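Local coordinates for protein mannan endo-1,4-beta-mannosidase (Mytilus edulis, PDB 2C0H) that hydrolyses internal beta-1,4-mannosidic linkages in the backbone of mannans, galactomannans and glucomannans, cutting mannotetraose and longer oligomers but not mannotriose or mannobiose, at residues A2-V7 and N151-G156; H67-S72 and S119-L124; D233-H238 and F281-L286; M308-Y313 and Q338-R343. The protein carries 3 engineered substitutions. One frame throughout, in Å; residues are numbered along the deposited sequence.

Contact 1 (A2-V7 and N151-G156). Engineered in segment 2-7: Ala2 (natural residue Gln), Val3 (natural residue Ala).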
loop_
_atom_site.group_PDB
_atom_site.type_symbol
_atom_site.label_atom_id
_atom_site.label_comp_id
_atom_site.label_asym_id
_atom_site.label_seq_id
_atom_site.Cartn_x
_atom_site.Cartn_y
_atom_site.Cartn_z
ATOM N N ALA A 2 24.586 0.883 -2.817
ATOM C CA ALA A 2 24.144 -0.433 -3.275
ATOM C C ALA A 2 22.631 -0.445 -3.423
ATOM O O ALA A 2 21.919 0.116 -2.575
ATOM C CB ALA A 2 24.567 -1.519 -2.299
ATOM N N VAL A 3 22.155 -1.079 -4.497
ATOM C CA VAL A 3 20.721 -1.239 -4.762
ATOM C C VAL A 3 20.204 -2.324 -3.833
ATOM O O VAL A 3 20.782 -3.411 -3.760
ATOM C CB VAL A 3 20.431 -1.612 -6.246
ATOM C CG1 VAL A 3 18.980 -2.022 -6.447
ATOM C CG2 VAL A 3 20.752 -0.437 -7.160
ATOM N N ARG A 4 19.117 -2.018 -3.130
ATOM C CA ARG A 4 18.523 -2.933 -2.154
ATOM C C ARG A 4 17.265 -3.591 -2.774
ATOM O O ARG A 4 17.418 -4.538 -3.541
ATOM C CB ARG A 4 18.289 -2.189 -0.830
ATOM C CG ARG A 4 19.605 -1.832 -0.132
ATOM C CD ARG A 4 19.439 -1.240 1.254
ATOM N NE ARG A 4 19.341 0.216 1.220
ATOM C CZ ARG A 4 18.218 0.922 1.134
ATOM N NH1 ARG A 4 17.036 0.335 1.064
ATOM N NH2 ARG A 4 18.274 2.248 1.113
ATOM N N LEU A 5 16.056 -3.086 -2.503
ATOM C CA LEU A 5 14.837 -3.630 -3.093
ATOM C C LEU A 5 14.635 -3.086 -4.523
ATOM O O LEU A 5 14.752 -1.869 -4.757
ATOM C CB LEU A 5 13.640 -3.292 -2.201
ATOM C CG LEU A 5 12.318 -4.018 -2.438
ATOM C CD1 LEU A 5 12.460 -5.522 -2.320
ATOM C CD2 LEU A 5 11.307 -3.529 -1.438
ATOM N N SER A 6 14.357 -3.975 -5.477
ATOM C CA SER A 6 14.107 -3.589 -6.885
ATOM C C SER A 6 13.081 -4.497 -7.579
ATOM O O SER A 6 12.719 -5.538 -7.045
ATOM C CB SER A 6 15.412 -3.581 -7.691
ATOM O OG SER A 6 15.995 -4.872 -7.771
ATOM N N VAL A 7 12.628 -4.088 -8.767
ATOM C CA VAL A 7 11.684 -4.868 -9.582
ATOM C C VAL A 7 12.347 -5.336 -10.881
ATOM O O VAL A 7 13.016 -4.539 -11.553
ATOM C CB VAL A 7 10.432 -4.036 -9.986
ATOM C CG1 VAL A 7 9.477 -4.840 -10.888
ATOM C CG2 VAL A 7 9.718 -3.527 -8.779
ATOM N N ASN A 151 18.018 6.622 2.557
ATOM C CA ASN A 151 19.201 5.791 2.824
ATOM C C ASN A 151 19.011 4.842 4.007
ATOM O O ASN A 151 19.946 4.148 4.412
ATOM C CB ASN A 151 20.446 6.665 3.011
ATOM C CG ASN A 151 20.798 7.464 1.760
ATOM O OD1 ASN A 151 20.759 6.947 0.641
ATOM N ND2 ASN A 151 21.156 8.737 1.948
ATOM N N GLU A 152 17.800 4.795 4.560
ATOM C CA GLU A 152 17.519 3.867 5.650
ATOM C C GLU A 152 17.302 2.479 5.091
ATOM O O GLU A 152 16.435 2.280 4.250
ATOM C CB GLU A 152 16.289 4.313 6.436
ATOM C CG GLU A 152 16.529 5.556 7.278
ATOM C CD GLU A 152 17.540 5.315 8.394
ATOM O OE1 GLU A 152 17.728 4.143 8.805
ATOM O OE2 GLU A 152 18.171 6.291 8.866
ATOM N N LYS A 153 18.089 1.520 5.571
ATOM C CA LYS A 153 18.039 0.168 5.027
ATOM C C LYS A 153 16.706 -0.538 5.269
ATOM O O LYS A 153 16.333 -1.409 4.491
ATOM C CB LYS A 153 19.178 -0.693 5.568
ATOM C CG LYS A 153 20.529 -0.432 4.908
ATOM C CD LYS A 153 21.697 -1.087 5.656
ATOM C CE LYS A 153 21.355 -2.469 6.174
ATOM N NZ LYS A 153 22.572 -3.212 6.594
ATOM N N ALA A 154 15.986 -0.164 6.318
ATOM C CA ALA A 154 14.684 -0.773 6.583
ATOM C C ALA A 154 13.503 -0.138 5.838
ATOM O O ALA A 154 12.378 -0.599 5.973
ATOM C CB ALA A 154 14.410 -0.795 8.066
ATOM N N LEU A 155 13.728 0.909 5.040
ATOM C CA LEU A 155 12.629 1.491 4.290
ATOM C C LEU A 155 12.320 0.656 3.043
ATOM O O LEU A 155 13.125 0.589 2.110
ATOM C CB LEU A 155 12.929 2.942 3.913
ATOM C CG LEU A 155 11.858 3.599 3.041
ATOM C CD1 LEU A 155 10.540 3.760 3.795
ATOM C CD2 LEU A 155 12.369 4.932 2.543
ATOM N N GLY A 156 11.184 -0.042 3.057
ATOM C CA GLY A 156 10.732 -0.805 1.909
ATOM C C GLY A 156 10.160 0.053 0.803
ATOM O O GLY A 156 10.492 -0.139 -0.365
#
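Asn151 and Glu152 meet the long side chain of Arg4 with their backbone, not with their polar ends. The carbonyl carbon of Asn151 lies 4.0 Å from Arg4 NH2, and that same nitrogen makes a weak hydrogen bond to the carbonyl of Lys150, just before the segment. Glu152 sends its carboxylate away to a salt bridge with Arg94; its carbonyl O sits over the guanidinium face, 3.6 Å from Arg4 NH2, while accepting the turn bond from Leu155 N. At Lys153 the backbone takes over the same face, with CA above its centre, 3.9 Å from the plane. The two side chains cross at about a right angle, Lys153 CG touching Arg4 CD at 3.9 Å, before the lysine runs off to a salt bridge with the terminal carboxylate of Leu353. Arg4 can lie flat on the turn because its chain bends at chi3 (-91°), which swings the guanidinium broadside to the backbone. Leu155 brings its carbonyl O to the guanidinium edge, 4.1 Å from Arg4 NH1. Gly156 closes the series with its carbonyl O 3.6 Å from Leu5 CD2. The type I turn from Glu152 to Leu155 leads into barrel strand 155-162, and strand 5-8 starts an antiparallel hairpin with 11-14; the N-terminal hairpin thus lies against the N-terminal end of a strand of the TIM barrel.

Contact 2 (H67-S72 and S119-L124)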
loop_
_atom_site.group_PDB
_atom_site.type_symbol
_atom_site.label_atom_id
_atom_site.label_comp_id
_atom_site.label_asym_id
_atom_site.label_seq_id
_atom_site.Cartn_x
_atom_site.Cartn_y
_atom_site.Cartn_z
ATOM N N HIS A 67 -0.395 9.429 7.370
ATOM C CA HIS A 67 -1.268 10.619 7.538
ATOM C C HIS A 67 -2.754 10.301 7.690
ATOM O O HIS A 67 -3.440 10.971 8.465
ATOM C CB HIS A 67 -1.147 11.600 6.370
ATOM C CG HIS A 67 0.253 11.951 5.985
ATOM N ND1 HIS A 67 1.193 12.401 6.883
ATOM C CD2 HIS A 67 0.831 12.027 4.764
ATOM C CE1 HIS A 67 2.310 12.691 6.234
ATOM N NE2 HIS A 67 2.112 12.476 4.946
ATOM N N ILE A 68 -3.241 9.331 6.902
ATOM C CA ILE A 68 -4.635 8.864 6.863
ATOM C C ILE A 68 -5.572 9.899 6.224
ATOM O O ILE A 68 -5.806 9.847 5.008
ATOM C CB ILE A 68 -5.079 8.325 8.233
ATOM C CG1 ILE A 68 -4.076 7.229 8.655
ATOM C CG2 ILE A 68 -6.504 7.796 8.152
ATOM C CD1 ILE A 68 -4.491 6.333 9.831
ATOM N N GLU A 69 -6.100 10.833 7.009
ATOM C CA GLU A 69 -6.902 11.938 6.455
ATOM C C GLU A 69 -6.376 13.284 6.953
ATOM O O GLU A 69 -7.110 14.277 6.944
ATOM C CB GLU A 69 -8.382 11.807 6.859
ATOM C CG GLU A 69 -9.211 10.762 6.127
ATOM C CD GLU A 69 -10.682 10.810 6.558
ATOM O OE1 GLU A 69 -11.550 11.166 5.738
ATOM O OE2 GLU A 69 -10.965 10.524 7.741
ATOM N N GLY A 70 -5.133 13.309 7.421
ATOM C CA GLY A 70 -4.497 14.538 7.881
ATOM C C GLY A 70 -4.871 14.982 9.279
ATOM O O GLY A 70 -4.764 16.163 9.586
ATOM N N GLU A 71 -5.261 14.046 10.138
ATOM C CA GLU A 71 -5.603 14.360 11.539
ATOM C C GLU A 71 -4.483 15.047 12.352
ATOM O O GLU A 71 -4.758 15.998 13.094
ATOM C CB GLU A 71 -6.032 13.077 12.278
ATOM C CG GLU A 71 -7.377 12.477 11.830
ATOM C CD GLU A 71 -7.293 11.396 10.751
ATOM O OE1 GLU A 71 -8.130 10.459 10.788
ATOM O OE2 GLU A 71 -6.433 11.485 9.849
ATOM N N SER A 72 -3.244 14.552 12.248
ATOM C CA SER A 72 -2.102 15.088 13.019
ATOM C C SER A 72 -0.898 15.495 12.163
ATOM O O SER A 72 -0.125 16.357 12.573
ATOM C CB SER A 72 -1.675 14.128 14.145
ATOM O OG SER A 72 -1.102 12.940 13.648
ATOM N N SER A 119 -14.156 13.271 10.160
ATOM C CA SER A 119 -14.317 14.718 10.368
ATOM C C SER A 119 -13.225 15.617 9.800
ATOM O O SER A 119 -13.464 16.820 9.621
ATOM C CB SER A 119 -14.494 15.036 11.860
ATOM O OG SER A 119 -13.329 14.738 12.599
ATOM N N THR A 120 -12.048 15.071 9.511
ATOM C CA THR A 120 -11.016 15.884 8.862
ATOM C C THR A 120 -10.897 15.562 7.371
ATOM O O THR A 120 -9.905 15.928 6.741
ATOM C CB THR A 120 -9.635 15.761 9.554
ATOM O OG1 THR A 120 -9.067 14.462 9.314
ATOM C CG2 THR A 120 -9.759 15.983 11.045
ATOM N N HIS A 121 -11.904 14.908 6.795
ATOM C CA HIS A 121 -11.842 14.529 5.372
ATOM C C HIS A 121 -11.611 15.715 4.455
ATOM O O HIS A 121 -10.987 15.559 3.407
ATOM C CB HIS A 121 -13.079 13.779 4.874
ATOM C CG HIS A 121 -12.926 13.291 3.468
ATOM N ND1 HIS A 121 -12.073 12.262 3.141
ATOM C CD2 HIS A 121 -13.439 13.742 2.298
ATOM C CE1 HIS A 121 -12.092 12.073 1.834
ATOM N NE2 HIS A 121 -12.911 12.961 1.298
ATOM N N TYR A 122 -12.131 16.877 4.820
ATOM C CA TYR A 122 -11.918 18.074 4.011
ATOM C C TYR A 122 -10.440 18.340 3.711
ATOM O O TYR A 122 -10.128 18.915 2.655
ATOM C CB TYR A 122 -12.534 19.307 4.675
ATOM C CG TYR A 122 -11.884 19.737 5.978
ATOM C CD1 TYR A 122 -10.881 20.709 6.002
ATOM C CD2 TYR A 122 -12.288 19.199 7.196
ATOM C CE1 TYR A 122 -10.284 21.102 7.188
ATOM C CE2 TYR A 122 -11.692 19.591 8.391
ATOM C CZ TYR A 122 -10.686 20.547 8.384
ATOM O OH TYR A 122 -10.091 20.943 9.561
ATOM N N ARG A 123 -9.541 17.953 4.619
ATOM C CA ARG A 123 -8.090 18.166 4.407
ATOM C C ARG A 123 -7.624 17.333 3.213
ATOM O O ARG A 123 -6.991 17.847 2.281
ATOM C CB ARG A 123 -7.267 17.852 5.669
ATOM C CG ARG A 123 -7.482 18.855 6.814
ATOM C CD ARG A 123 -6.801 18.438 8.119
ATOM N NE ARG A 123 -7.227 19.319 9.207
ATOM C CZ ARG A 123 -7.038 19.110 10.507
ATOM N NH1 ARG A 123 -6.411 18.031 10.960
ATOM N NH2 ARG A 123 -7.493 20.001 11.373
ATOM N N LEU A 124 -7.923 16.043 3.223
ATOM C CA LEU A 124 -7.588 15.186 2.092
ATOM C C LEU A 124 -8.344 15.588 0.820
ATOM O O LEU A 124 -7.789 15.576 -0.275
ATOM C CB LEU A 124 -7.862 13.711 2.456
ATOM C CG LEU A 124 -7.684 12.665 1.362
ATOM C CD1 LEU A 124 -6.294 12.652 0.771
ATOM C CD2 LEU A 124 -7.998 11.291 1.943
HETATM O O HOH W 1 -10.500 12.519 9.926
#
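Glu69 and His121 join the end of a TIM-barrel strand, 61-68, to the start of helix 121-129. Their side chains meet with carboxylate and ring planes 47° apart: His121 ND1 donates to the anti lone pair of Glu69 OE1 at 2.9 Å, almost in the ring plane. The other oxygen, Glu69 OE2, accepts hydrogen bonds from Gln118 N and from a water that itself accepts from Thr120 N. Thr120 crosses Glu71 at about a right angle, its OG1 3.6 Å from Glu71 CG. Arg123 reaches over with its chain extended from CG to NE, laying the guanidinium edge against two successive carbonyls. Its NH1 meets Gly70 O at 2.8 Å, tilted 30° from the carbonyl plane. A leucine in place of Arg123 would probably leave the Gly70 carbonyl without this donor and the loop after the strand less firmly tied to the helix. The second carbonyl is held only weakly, Arg123 NH1 lying 3.4 Å from Glu71 O.

Contact 3 (D233-H238 and F281-L286)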
loop_
_atom_site.group_PDB
_atom_site.type_symbol
_atom_site.label_atom_id
_atom_site.label_comp_id
_atom_site.label_asym_id
_atom_site.label_seq_id
_atom_site.Cartn_x
_atom_site.Cartn_y
_atom_site.Cartn_z
ATOM N N ASP A 233 -7.093 -5.322 -16.727
ATOM C CA ASP A 233 -7.784 -5.127 -17.990
ATOM C C ASP A 233 -8.344 -6.447 -18.551
ATOM O O ASP A 233 -8.967 -6.452 -19.611
ATOM C CB ASP A 233 -6.852 -4.461 -19.010
ATOM C CG ASP A 233 -6.519 -3.013 -18.651
ATOM O OD1 ASP A 233 -7.419 -2.272 -18.190
ATOM O OD2 ASP A 233 -5.359 -2.594 -18.870
ATOM N N ALA A 234 -8.113 -7.558 -17.854
ATOM C CA ALA A 234 -8.705 -8.846 -18.216
ATOM C C ALA A 234 -10.117 -9.003 -17.639
ATOM O O ALA A 234 -10.569 -8.177 -16.847
ATOM C CB ALA A 234 -7.813 -9.975 -17.746
ATOM N N MET A 235 -10.815 -10.059 -18.063
ATOM C CA MET A 235 -12.113 -10.452 -17.496
ATOM C C MET A 235 -13.229 -9.395 -17.606
ATOM O O MET A 235 -14.203 -9.430 -16.845
ATOM C CB MET A 235 -11.928 -10.870 -16.024
ATOM C CG MET A 235 -10.772 -11.828 -15.778
ATOM S SD MET A 235 -10.596 -12.282 -14.036
ATOM C CE MET A 235 -11.986 -13.378 -13.809
ATOM N N GLY A 236 -13.108 -8.463 -18.551
ATOM C CA GLY A 236 -14.110 -7.413 -18.723
ATOM C C GLY A 236 -14.010 -6.230 -17.769
ATOM O O GLY A 236 -14.942 -5.415 -17.675
ATOM N N PHE A 237 -12.884 -6.116 -17.070
ATOM C CA PHE A 237 -12.659 -5.022 -16.125
ATOM C C PHE A 237 -11.659 -4.031 -16.705
ATOM O O PHE A 237 -11.222 -4.181 -17.845
ATOM C CB PHE A 237 -12.167 -5.576 -14.787
ATOM C CG PHE A 237 -13.022 -6.683 -14.235
ATOM C CD1 PHE A 237 -14.404 -6.584 -14.247
ATOM C CD2 PHE A 237 -12.436 -7.811 -13.683
ATOM C CE1 PHE A 237 -15.197 -7.608 -13.741
ATOM C CE2 PHE A 237 -13.224 -8.836 -13.170
ATOM C CZ PHE A 237 -14.597 -8.726 -13.195
ATOM N N HIS A 238 -11.326 -3.000 -15.933
ATOM C CA HIS A 238 -10.315 -2.029 -16.344
ATOM C C HIS A 238 -9.328 -1.763 -15.213
ATOM O O HIS A 238 -9.709 -1.723 -14.044
ATOM C CB HIS A 238 -10.972 -0.715 -16.767
ATOM C CG HIS A 238 -11.802 -0.826 -18.006
ATOM N ND1 HIS A 238 -11.269 -1.169 -19.231
ATOM C CD2 HIS A 238 -13.125 -0.631 -18.214
ATOM C CE1 HIS A 238 -12.230 -1.180 -20.139
ATOM N NE2 HIS A 238 -13.367 -0.863 -19.546
ATOM N N PHE A 281 -1.526 -15.590 -10.852
ATOM C CA PHE A 281 -1.150 -14.233 -11.214
ATOM C C PHE A 281 -1.284 -14.009 -12.728
ATOM O O PHE A 281 -1.751 -12.951 -13.160
ATOM C CB PHE A 281 0.280 -13.969 -10.737
ATOM C CG PHE A 281 0.894 -12.710 -11.276
ATOM C CD1 PHE A 281 0.637 -11.495 -10.694
ATOM C CD2 PHE A 281 1.768 -12.766 -12.351
ATOM C CE1 PHE A 281 1.243 -10.330 -11.183
ATOM C CE2 PHE A 281 2.362 -11.620 -12.845
ATOM C CZ PHE A 281 2.086 -10.405 -12.268
ATOM N N SER A 282 -0.867 -14.984 -13.529
ATOM C CA SER A 282 -0.853 -14.821 -14.995
ATOM C C SER A 282 -2.236 -14.611 -15.631
ATOM O O SER A 282 -2.351 -14.083 -16.741
ATOM C CB SER A 282 -0.145 -16.004 -15.646
ATOM O OG SER A 282 -0.804 -17.217 -15.321
ATOM N N ASN A 283 -3.298 -15.010 -14.946
ATOM C CA ASN A 283 -4.670 -14.766 -15.412
ATOM C C ASN A 283 -5.002 -13.287 -15.638
ATOM O O ASN A 283 -5.836 -12.962 -16.488
ATOM C CB ASN A 283 -5.657 -15.328 -14.380
ATOM C CG ASN A 283 -7.109 -15.052 -14.724
ATOM O OD1 ASN A 283 -7.766 -14.215 -14.088
ATOM N ND2 ASN A 283 -7.633 -15.763 -15.707
ATOM N N PHE A 284 -4.346 -12.409 -14.873
ATOM C CA PHE A 284 -4.705 -10.986 -14.816
ATOM C C PHE A 284 -3.960 -10.119 -15.811
ATOM O O PHE A 284 -4.263 -8.936 -15.927
ATOM C CB PHE A 284 -4.548 -10.473 -13.381
ATOM C CG PHE A 284 -5.436 -11.176 -12.412
ATOM C CD1 PHE A 284 -6.800 -10.965 -12.448
ATOM C CD2 PHE A 284 -4.919 -12.057 -11.483
ATOM C CE1 PHE A 284 -7.646 -11.620 -11.576
ATOM C CE2 PHE A 284 -5.756 -12.715 -10.600
ATOM C CZ PHE A 284 -7.114 -12.498 -10.642
ATOM N N ARG A 285 -3.010 -10.712 -16.527
ATOM C CA ARG A 285 -2.319 -10.059 -17.650
ATOM C C ARG A 285 -1.621 -8.759 -17.229
ATOM O O ARG A 285 -1.677 -7.734 -17.942
ATOM C CB ARG A 285 -3.273 -9.819 -18.825
ATOM C CG ARG A 285 -4.145 -11.008 -19.250
ATOM C CD ARG A 285 -3.367 -12.300 -19.427
ATOM N NE ARG A 285 -2.278 -12.195 -20.397
ATOM C CZ ARG A 285 -1.359 -13.138 -20.603
ATOM N NH1 ARG A 285 -1.385 -14.273 -19.906
ATOM N NH2 ARG A 285 -0.403 -12.948 -21.507
ATOM N N LEU A 286 -0.951 -8.817 -16.084
ATOM C CA LEU A 286 -0.201 -7.683 -15.557
ATOM C C LEU A 286 1.293 -7.747 -15.886
ATOM O O LEU A 286 1.872 -8.828 -16.030
ATOM C CB LEU A 286 -0.387 -7.615 -14.046
ATOM C CG LEU A 286 -1.843 -7.464 -13.609
ATOM C CD1 LEU A 286 -1.961 -7.647 -12.117
ATOM C CD2 LEU A 286 -2.406 -6.117 -14.047
HETATM O O HOH W 2 -4.405 -6.380 -17.350
#
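Met235 brings its sulfur against the amide oxygen of Asn283 and, obliquely, against the Phe284 ring. SD is 3.4 Å from Asn283 OD1, the two side chains crossing at about a right angle, and 3.9 Å from Phe284 CE1. The approach to the ring is oblique, 61° off its normal with the sulfur 5.0 Å from the centroid, a Met-aromatic contact. The methionine chain, extended through chi2 (180°), carries SD across to both residues. Asn283 OD1 also stands over one face of the Phe284 ring, 3.6 Å above its plane and toward the rim, so the amide oxygen has the sulfur on one flank and the ring face on another. Ala234 packs its CB against the backbone of the second segment, 3.8 Å from Asn283 O, and touches Arg285 CG. Beside this contact a water bridges the backbones, accepting from Asp233 N and donating to Phe284 O at 2.9 Å; Phe284 O also receives the hydroxyl of Thr232. Ala234 to Phe237 form a type I' turn and 281-284 a short 3-10 segment. This is a surface contact between two loops of the TIM barrel, one following strand 221-225 and the other preceding strand 290-294.

Contact 4 (M308-Y313 and Q338-R343)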
loop_
_atom_site.group_PDB
_atom_site.type_symbol
_atom_site.label_atom_id
_atom_site.label_comp_id
_atom_site.label_asym_id
_atom_site.label_seq_id
_atom_site.Cartn_x
_atom_site.Cartn_y
_atom_site.Cartn_z
ATOM N N MET A 308 -3.381 -19.824 2.365
ATOM C CA MET A 308 -3.455 -18.512 1.718
ATOM C C MET A 308 -2.024 -18.001 1.429
ATOM O O MET A 308 -1.743 -17.538 0.316
ATOM C CB MET A 308 -4.262 -17.543 2.581
ATOM C CG MET A 308 -5.730 -17.975 2.764
ATOM S SD MET A 308 -6.739 -16.894 3.798
ATOM C CE MET A 308 -7.353 -15.798 2.546
ATOM N N PHE A 309 -1.119 -18.088 2.398
ATOM C CA PHE A 309 0.315 -17.731 2.163
ATOM C C PHE A 309 0.906 -18.635 1.063
ATOM O O PHE A 309 1.625 -18.163 0.174
ATOM C CB PHE A 309 1.138 -17.796 3.454
ATOM C CG PHE A 309 1.085 -16.538 4.283
ATOM C CD1 PHE A 309 2.026 -15.533 4.109
ATOM C CD2 PHE A 309 0.136 -16.380 5.263
ATOM C CE1 PHE A 309 1.987 -14.380 4.861
ATOM C CE2 PHE A 309 0.115 -15.238 6.062
ATOM C CZ PHE A 309 1.049 -14.226 5.850
ATOM N N GLU A 310 0.574 -19.925 1.094
ATOM C CA GLU A 310 1.059 -20.856 0.071
ATOM C C GLU A 310 0.597 -20.507 -1.331
ATOM O O GLU A 310 1.387 -20.594 -2.285
ATOM C CB GLU A 310 0.628 -22.293 0.386
ATOM C CG GLU A 310 1.229 -23.353 -0.552
ATOM C CD GLU A 310 2.687 -23.657 -0.276
ATOM O OE1 GLU A 310 3.245 -23.124 0.709
ATOM O OE2 GLU A 310 3.287 -24.443 -1.052
ATOM N N TRP A 311 -0.683 -20.154 -1.474
ATOM C CA TRP A 311 -1.245 -19.772 -2.779
ATOM C C TRP A 311 -0.488 -18.555 -3.310
ATOM O O TRP A 311 -0.011 -18.565 -4.452
ATOM C CB TRP A 311 -2.748 -19.483 -2.697
ATOM C CG TRP A 311 -3.376 -19.243 -4.047
ATOM C CD1 TRP A 311 -3.499 -18.046 -4.693
ATOM C CD2 TRP A 311 -3.949 -20.226 -4.918
ATOM N NE1 TRP A 311 -4.116 -18.223 -5.898
ATOM C CE2 TRP A 311 -4.402 -19.551 -6.072
ATOM C CE3 TRP A 311 -4.110 -21.612 -4.842
ATOM C CZ2 TRP A 311 -5.013 -20.216 -7.137
ATOM C CZ3 TRP A 311 -4.724 -22.267 -5.886
ATOM C CH2 TRP A 311 -5.167 -21.576 -7.024
ATOM N N ALA A 312 -0.346 -17.534 -2.475
ATOM C CA ALA A 312 0.360 -16.310 -2.902
ATOM C C ALA A 312 1.777 -16.640 -3.326
ATOM O O ALA A 312 2.252 -16.175 -4.363
ATOM C CB ALA A 312 0.370 -15.266 -1.801
ATOM N N TYR A 313 2.464 -17.466 -2.543
ATOM C CA TYR A 313 3.893 -17.748 -2.771
ATOM C C TYR A 313 4.116 -18.563 -4.037
ATOM O O TYR A 313 5.074 -18.304 -4.781
ATOM C CB TYR A 313 4.469 -18.492 -1.535
ATOM C CG TYR A 313 5.983 -18.735 -1.566
ATOM C CD1 TYR A 313 6.894 -17.690 -1.473
ATOM C CD2 TYR A 313 6.507 -20.022 -1.659
ATOM C CE1 TYR A 313 8.253 -17.898 -1.507
ATOM C CE2 TYR A 313 7.880 -20.243 -1.709
ATOM C CZ TYR A 313 8.765 -19.180 -1.637
ATOM O OH TYR A 313 10.149 -19.393 -1.678
ATOM N N GLN A 338 4.900 -18.157 9.344
ATOM C CA GLN A 338 5.838 -19.198 9.724
ATOM C C GLN A 338 5.941 -20.309 8.678
ATOM O O GLN A 338 7.010 -20.940 8.537
ATOM C CB GLN A 338 5.372 -19.752 11.066
ATOM C CG GLN A 338 6.332 -20.643 11.775
ATOM C CD GLN A 338 5.748 -21.083 13.099
ATOM O OE1 GLN A 338 6.383 -20.954 14.147
ATOM N NE2 GLN A 338 4.512 -21.569 13.062
ATOM N N HIS A 339 4.843 -20.545 7.957
ATOM C CA HIS A 339 4.793 -21.573 6.907
ATOM C C HIS A 339 5.806 -21.298 5.808
ATOM O O HIS A 339 6.359 -22.218 5.225
ATOM C CB HIS A 339 3.387 -21.707 6.295
ATOM C CG HIS A 339 3.262 -22.860 5.355
ATOM N ND1 HIS A 339 3.398 -24.168 5.770
ATOM C CD2 HIS A 339 3.056 -22.909 4.017
ATOM C CE1 HIS A 339 3.268 -24.972 4.731
ATOM N NE2 HIS A 339 3.057 -24.236 3.655
ATOM N N LEU A 340 6.085 -20.029 5.541
ATOM C CA LEU A 340 7.050 -19.689 4.495
ATOM C C LEU A 340 8.484 -19.458 4.986
ATOM O O LEU A 340 9.381 -19.235 4.160
ATOM C CB LEU A 340 6.581 -18.424 3.756
ATOM C CG LEU A 340 5.220 -18.467 3.067
ATOM C CD1 LEU A 340 5.027 -17.168 2.279
ATOM C CD2 LEU A 340 5.060 -19.664 2.153
ATOM N N LYS A 341 8.712 -19.515 6.300
ATOM C CA LYS A 341 9.973 -19.045 6.895
ATOM C C LYS A 341 11.227 -19.567 6.177
ATOM O O LYS A 341 12.111 -18.777 5.827
ATOM C CB LYS A 341 10.038 -19.370 8.399
ATOM C CG LYS A 341 11.299 -18.859 9.066
ATOM C CD LYS A 341 11.473 -19.412 10.475
ATOM C CE LYS A 341 10.611 -18.738 11.481
ATOM N NZ LYS A 341 11.016 -19.169 12.853
ATOM N N SER A 342 11.302 -20.874 5.939
ATOM C CA SER A 342 12.521 -21.463 5.353
ATOM C C SER A 342 12.501 -21.619 3.828
ATOM O O SER A 342 13.392 -22.259 3.259
ATOM C CB SER A 342 12.796 -22.821 6.008
ATOM O OG SER A 342 13.185 -22.634 7.362
ATOM N N ARG A 343 11.517 -21.028 3.157
ATOM C CA ARG A 343 11.248 -21.358 1.755
ATOM C C ARG A 343 12.112 -20.550 0.797
ATOM O O ARG A 343 12.376 -19.372 1.027
ATOM C CB ARG A 343 9.758 -21.172 1.422
ATOM C CG ARG A 343 8.800 -22.110 2.175
ATOM C CD ARG A 343 8.801 -23.515 1.626
ATOM N NE ARG A 343 8.136 -23.592 0.327
ATOM C CZ ARG A 343 6.832 -23.803 0.118
ATOM N NH1 ARG A 343 5.987 -24.014 1.122
ATOM N NH2 ARG A 343 6.365 -23.840 -1.117
#
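Tyr313, Leu340 and Arg343 have the most surface buried here: Leu340 makes the apolar part of the contact, Arg343 the charged part, and Tyr313 touches both. Leu340 fits between two aromatic residues of helix 305-314: CD1 meets the edge of the Phe309 ring at CD1, 3.9 Å away, while CD2 touches Tyr313 CB at 3.9 Å. Leucine and tyrosine slide past each other in opposite directions. With Tyr313 CG anti to the backbone nitrogen (chi1 -174°), the ring is carried toward Arg343. There Tyr313 CE2 lies 3.8 Å from Arg343 CB, and CD2 stands over one guanidinium face, with ring and guanidinium planes 88° apart. The tyrosine hydroxyl is held by Gly347 O and His346 N. Bent at chi2 and chi3, Arg343 folds back to grip Glu310 end-on: NH1 meets OE1 at 2.9 Å and NH2 meets OE2 at 3.1 Å, each on the syn side. Glu310 OE1 also accepts a weak bond from His339 NE2 at 3.2 Å, and Arg343 NE pairs with Asp345. A methionine in place of Arg343 would probably leave the Glu310 carboxylate without its two-nitrogen grip and Asp345 without this salt-bridge mate. The contact joins helix 305-314 to the type I turn from Leu340 to Arg343, beyond helix 330-339, two neighbouring helices on the outside of the TIM barrel.

The four contacts are spread round one TIM barrel and none touches another. Contact 2 is nested in the chain loop that contact 1 closes; both reach the barrel sheet, their centres about 29 Å apart. Contacts 3 and 4 follow in series and approach each other most closely, about 6 Å between nearest atoms. Contact 2 lies on the opposite side of the chain centre from both, with centres about 33 Å from contact 3 and about 36 Å from contact 4. Trp65, which probably binds substrate, has its side chain about 4 Å from that of Ile68 in contact 2. In contact 4, the Phe309 side chain is about 10 Å from that of Trp323, another probable substrate-binding residue, and about 11 Å from that of Glu294, the probable nucleophile.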